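Side-chain contacts in aldehyde reductase YahK (PDB 1UUF), which reduces a wide range of aldehydes to primary alcohols, binding two zinc ions per subunit and strongly preferring NADPH to NADH as electron donor: residues D140-G143 and H144-G148; I153-E157 and R158-R162. All coordinates share one frame; numbering follows the deposited sequence.

Contact 1 (D140-G143 and H144-G148)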
loop_
_atom_site.group_PDB
_atom_site.type_symbol
_atom_site.label_atom_id
_atom_site.label_comp_id
_atom_site.label_asym_id
_atom_site.label_seq_id
_atom_site.Cartn_x
_atom_site.Cartn_y
_atom_site.Cartn_z
ATOM N N ASP A 140 15.909 -12.269 -32.546
ATOM C CA ASP A 140 16.935 -13.307 -32.517
ATOM C C ASP A 140 16.304 -14.690 -32.546
ATOM O O ASP A 140 15.268 -14.922 -31.924
ATOM C CB ASP A 140 17.777 -13.205 -31.240
ATOM C CG ASP A 140 18.526 -11.893 -31.124
ATOM O OD1 ASP A 140 18.455 -11.063 -32.055
ATOM O OD2 ASP A 140 19.194 -11.698 -30.086
ATOM N N GLU A 141 16.939 -15.614 -33.259
ATOM C CA GLU A 141 16.438 -16.978 -33.325
ATOM C C GLU A 141 16.542 -17.524 -31.904
ATOM O O GLU A 141 17.476 -17.182 -31.179
ATOM C CB GLU A 141 17.307 -17.814 -34.264
ATOM C CG GLU A 141 17.451 -17.227 -35.656
ATOM C CD GLU A 141 18.308 -18.086 -36.561
ATOM O OE1 GLU A 141 19.476 -18.346 -36.203
ATOM O OE2 GLU A 141 17.813 -18.503 -37.631
ATOM N N PRO A 142 15.600 -18.385 -31.489
ATOM C CA PRO A 142 14.441 -18.904 -32.219
ATOM C C PRO A 142 13.133 -18.125 -32.037
ATOM O O PRO A 142 12.050 -18.702 -32.140
ATOM C CB PRO A 142 14.324 -20.318 -31.675
ATOM C CG PRO A 142 14.611 -20.093 -30.224
ATOM C CD PRO A 142 15.818 -19.165 -30.255
ATOM N N GLY A 143 13.220 -16.828 -31.754
ATOM C CA GLY A 143 12.005 -16.048 -31.586
ATOM C C GLY A 143 11.724 -15.574 -30.173
ATOM O O GLY A 143 10.924 -14.660 -29.966
ATOM N N HIS A 144 12.357 -16.210 -29.194
ATOM C CA HIS A 144 12.190 -15.821 -27.800
ATOM C C HIS A 144 13.559 -15.869 -27.127
ATOM O O HIS A 144 14.439 -16.619 -27.547
ATOM C CB HIS A 144 11.195 -16.740 -27.079
ATOM C CG HIS A 144 11.567 -18.188 -27.113
ATOM N ND1 HIS A 144 11.497 -18.949 -28.260
ATOM C CD2 HIS A 144 12.015 -19.015 -26.140
ATOM C CE1 HIS A 144 11.888 -20.183 -27.992
ATOM N NE2 HIS A 144 12.207 -20.249 -26.712
ATOM N N THR A 145 13.737 -15.062 -26.090
ATOM C CA THR A 145 15.019 -14.996 -25.405
ATOM C C THR A 145 15.412 -16.256 -24.636
ATOM O O THR A 145 14.582 -16.905 -23.996
ATOM C CB THR A 145 15.066 -13.781 -24.446
ATOM O OG1 THR A 145 13.932 -13.813 -23.573
ATOM C CG2 THR A 145 15.045 -12.478 -25.240
ATOM N N LEU A 146 16.693 -16.593 -24.728
ATOM C CA LEU A 146 17.256 -17.753 -24.045
ATOM C C LEU A 146 18.180 -17.197 -22.962
ATOM O O LEU A 146 19.025 -16.350 -23.244
ATOM C CB LEU A 146 18.030 -18.614 -25.040
ATOM C CG LEU A 146 17.185 -19.060 -26.242
ATOM C CD1 LEU A 146 18.053 -19.819 -27.230
ATOM C CD2 LEU A 146 16.024 -19.919 -25.764
ATOM N N GLY A 147 18.008 -17.686 -21.735
ATOM C CA GLY A 147 18.773 -17.202 -20.596
ATOM C C GLY A 147 20.225 -17.564 -20.338
ATOM O O GLY A 147 20.964 -17.982 -21.229
ATOM N N GLY A 148 20.614 -17.398 -19.075
ATOM C CA GLY A 148 21.979 -17.640 -18.639
ATOM C C GLY A 148 22.480 -19.049 -18.393
ATOM O O GLY A 148 23.642 -19.215 -18.019
HETATM O O HOH W 1 16.952 -15.858 -28.680
HETATM O O HOH W 2 9.553 -18.117 -30.070
#
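Pro142, third residue of a type VI beta turn, lies against the imidazole of His144, which follows the turn, in the loop that joins strands 131-132 and 152-156 of the GroES-like domain. The Glu141-Pro142 peptide is cis, and Gly143 N closes the turn on Asp140 O at 2.8 Å. The His144 ring swings back toward Pro142 because CG sits between the backbone N and the carbonyl carbon, chi1 57°. This rotation carries CE1 to 3.5 Å from Pro142 CG, the two rings meeting obliquely. Leu146 approaches the proline at another corner: with CG beside its own backbone N, chi1 -56°, and the chain extended beyond, its CD1 methyl packs on Pro142 CD at 3.8 Å. Gly143 links the turn to the histidine at a positive phi of 111°, a backbone conformation most residues avoid.

Both ring nitrogens of the buried imidazole have partners. NE2 is hydrogen-bonded to Pro77 O, which ties the loop to another part of the chain, and Asp140 OD2 makes a second such tie through a salt bridge to Arg43. Two waters bridge the turn to the histidine. One donates to both Glu141 O and His144 O, while the other joins Pro142 O to His144 ND1, which it meets at 2.8 Å.

Contact 2 (I153-E157 and R158-R162)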
loop_
_atom_site.group_PDB
_atom_site.type_symbol
_atom_site.label_atom_id
_atom_site.label_comp_id
_atom_site.label_asym_id
_atom_site.label_seq_id
_atom_site.Cartn_x
_atom_site.Cartn_y
_atom_site.Cartn_z
ATOM N N ILE A 153 26.139 -14.958 -23.980
ATOM C CA ILE A 153 24.922 -14.175 -24.149
ATOM C C ILE A 153 25.348 -12.838 -24.749
ATOM O O ILE A 153 26.465 -12.379 -24.514
ATOM C CB ILE A 153 24.174 -13.977 -22.796
ATOM C CG1 ILE A 153 22.782 -13.379 -23.046
ATOM C CG2 ILE A 153 24.993 -13.087 -21.866
ATOM C CD1 ILE A 153 21.867 -13.404 -21.822
ATOM N N VAL A 154 24.479 -12.242 -25.564
ATOM C CA VAL A 154 24.769 -10.961 -26.201
ATOM C C VAL A 154 23.674 -9.991 -25.776
ATOM O O VAL A 154 22.490 -10.237 -26.005
ATOM C CB VAL A 154 24.788 -11.095 -27.743
ATOM C CG1 VAL A 154 25.080 -9.747 -28.384
ATOM C CG2 VAL A 154 25.836 -12.115 -28.155
ATOM N N VAL A 155 24.076 -8.886 -25.156
ATOM C CA VAL A 155 23.121 -7.913 -24.639
ATOM C C VAL A 155 23.494 -6.472 -24.967
ATOM O O VAL A 155 24.672 -6.112 -24.973
ATOM C CB VAL A 155 23.023 -8.041 -23.094
ATOM C CG1 VAL A 155 21.932 -7.122 -22.544
ATOM C CG2 VAL A 155 22.762 -9.490 -22.707
ATOM N N HIS A 156 22.475 -5.660 -25.240
ATOM C CA HIS A 156 22.648 -4.236 -25.530
ATOM C C HIS A 156 23.336 -3.665 -24.286
ATOM O O HIS A 156 22.909 -3.948 -23.168
ATOM C CB HIS A 156 21.269 -3.601 -25.737
ATOM C CG HIS A 156 21.306 -2.144 -26.080
ATOM N ND1 HIS A 156 21.755 -1.180 -25.201
ATOM C CD2 HIS A 156 20.922 -1.483 -27.197
ATOM C CE1 HIS A 156 21.644 0.011 -25.762
ATOM N NE2 HIS A 156 21.140 -0.145 -26.973
ATOM N N GLU A 157 24.385 -2.864 -24.468
ATOM C CA GLU A 157 25.129 -2.338 -23.320
ATOM C C GLU A 157 24.325 -1.577 -22.272
ATOM O O GLU A 157 24.766 -1.470 -21.128
ATOM C CB GLU A 157 26.309 -1.466 -23.772
ATOM C CG GLU A 157 25.935 -0.119 -24.355
ATOM C CD GLU A 157 27.107 0.852 -24.347
ATOM O OE1 GLU A 157 27.028 1.887 -25.040
ATOM O OE2 GLU A 157 28.104 0.587 -23.640
ATOM N N ARG A 158 23.160 -1.052 -22.633
ATOM C CA ARG A 158 22.364 -0.320 -21.650
ATOM C C ARG A 158 21.910 -1.239 -20.520
ATOM O O ARG A 158 21.662 -0.789 -19.398
ATOM C CB ARG A 158 21.130 0.320 -22.303
ATOM C CG ARG A 158 20.125 0.891 -21.291
ATOM C CD ARG A 158 19.049 1.735 -21.961
ATOM N NE ARG A 158 18.069 2.243 -21.002
ATOM C CZ ARG A 158 17.197 3.210 -21.268
ATOM N NH1 ARG A 158 17.182 3.780 -22.467
ATOM N NH2 ARG A 158 16.340 3.613 -20.338
ATOM N N TYR A 159 21.825 -2.533 -20.810
ATOM C CA TYR A 159 21.362 -3.489 -19.816
ATOM C C TYR A 159 22.445 -4.376 -19.224
ATOM O O TYR A 159 22.150 -5.344 -18.525
ATOM C CB TYR A 159 20.241 -4.330 -20.428
ATOM C CG TYR A 159 19.192 -3.459 -21.079
ATOM C CD1 TYR A 159 19.344 -3.011 -22.395
ATOM C CD2 TYR A 159 18.098 -2.998 -20.350
ATOM C CE1 TYR A 159 18.433 -2.118 -22.959
ATOM C CE2 TYR A 159 17.184 -2.107 -20.904
ATOM C CZ TYR A 159 17.358 -1.671 -22.206
ATOM O OH TYR A 159 16.465 -0.774 -22.744
ATOM N N VAL A 160 23.699 -4.043 -19.502
ATOM C CA VAL A 160 24.822 -4.805 -18.969
ATOM C C VAL A 160 25.393 -4.005 -17.805
ATOM O O VAL A 160 25.576 -2.793 -17.918
ATOM C CB VAL A 160 25.917 -5.013 -20.036
ATOM C CG1 VAL A 160 27.120 -5.729 -19.423
ATOM C CG2 VAL A 160 25.356 -5.833 -21.194
ATOM N N LEU A 161 25.665 -4.686 -16.698
ATOM C CA LEU A 161 26.197 -4.047 -15.492
ATOM C C LEU A 161 27.684 -4.315 -15.322
ATOM O O LEU A 161 28.187 -5.335 -15.776
ATOM C CB LEU A 161 25.467 -4.571 -14.252
ATOM C CG LEU A 161 23.965 -4.323 -14.073
ATOM C CD1 LEU A 161 23.685 -2.833 -14.138
ATOM C CD2 LEU A 161 23.174 -5.068 -15.141
ATOM N N ARG A 162 28.380 -3.401 -14.650
ATOM C CA ARG A 162 29.810 -3.561 -14.410
ATOM C C ARG A 162 30.036 -4.112 -13.003
ATOM O O ARG A 162 29.499 -3.576 -12.031
ATOM C CB ARG A 162 30.521 -2.209 -14.545
ATOM C CG ARG A 162 32.044 -2.269 -14.410
ATOM C CD ARG A 162 32.669 -3.057 -15.557
ATOM N NE ARG A 162 34.129 -3.065 -15.504
ATOM C CZ ARG A 162 34.896 -2.010 -15.767
ATOM N NH1 ARG A 162 34.347 -0.852 -16.108
ATOM N NH2 ARG A 162 36.217 -2.111 -15.683
#
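His156 turns its ring onto the backbone of Arg158, where ND1 accepts the N-H of that residue at 2.9 Å. The contact is the tight 3-10 turn that ends strand 152-156 in the GroES-like domain and leads the chain on to strand 161-162. The bond is nearly straight, with an angle of 165° at the hydrogen, and the donor lies close to the imidazole plane, at the ring edge. His156 reaches this place with CG trans to the backbone N (chi1 -178°), which brings the ring round to the Arg158 amide. Two backbone bonds overlap in the turn: Tyr159 N donates to His156 O at 3.0 Å, and Val160 N to Glu157 O at 3.2 Å, so three successive amides are satisfied within the bend.

Tyr159 sets its edge toward the face of the His156 ring in an offset edge-to-face pair, centroids 5.8 Å apart. One face of the phenol carries Arg158 CG, 3.8 Å above the plane. Val155 adds an apolar contact to the same turn: its CB meets Val160 CG2 at 3.7 Å, and its CG1 meets Tyr159 CB at 3.9 Å.

The polar ends find partners elsewhere in the chain. Glu157 OE1 and OE2 accept the backbone N-H groups of Glu96 and Lys97, Tyr159 OH pairs with Ser112 OG, and Arg158 NH2 forms a salt bridge with Glu124. The Arg158 side chain also passes about 4 Å from that of Cys119, a ligand of the second zinc. Because ND1 of His156 accepts an amide hydrogen, it is unlikely to carry a proton itself, which is consistent with a neutral imidazole protonated at NE2.

How the contacts relate
Contacts 1 and 2 follow one another along the chain within the GroES-like domain, contact 1 closing in the loop before strand 152-156 and contact 2 opening on that strand. Their centres are 15 Å apart; their nearest atoms come within about 4 Å but do not touch. Strand 152-156 runs antiparallel to strand 49-58, and strand 161-162 antiparallel to 103-106, so contact 2 lies where the chain moves between two parts of one mixed sheet. Only contact 2 adjoins a metal site: Arg158 lies beside the four-cysteine zinc site, whereas the side chain of Leu146 stays about 11 Å from that of the catalytic-zinc ligand His82.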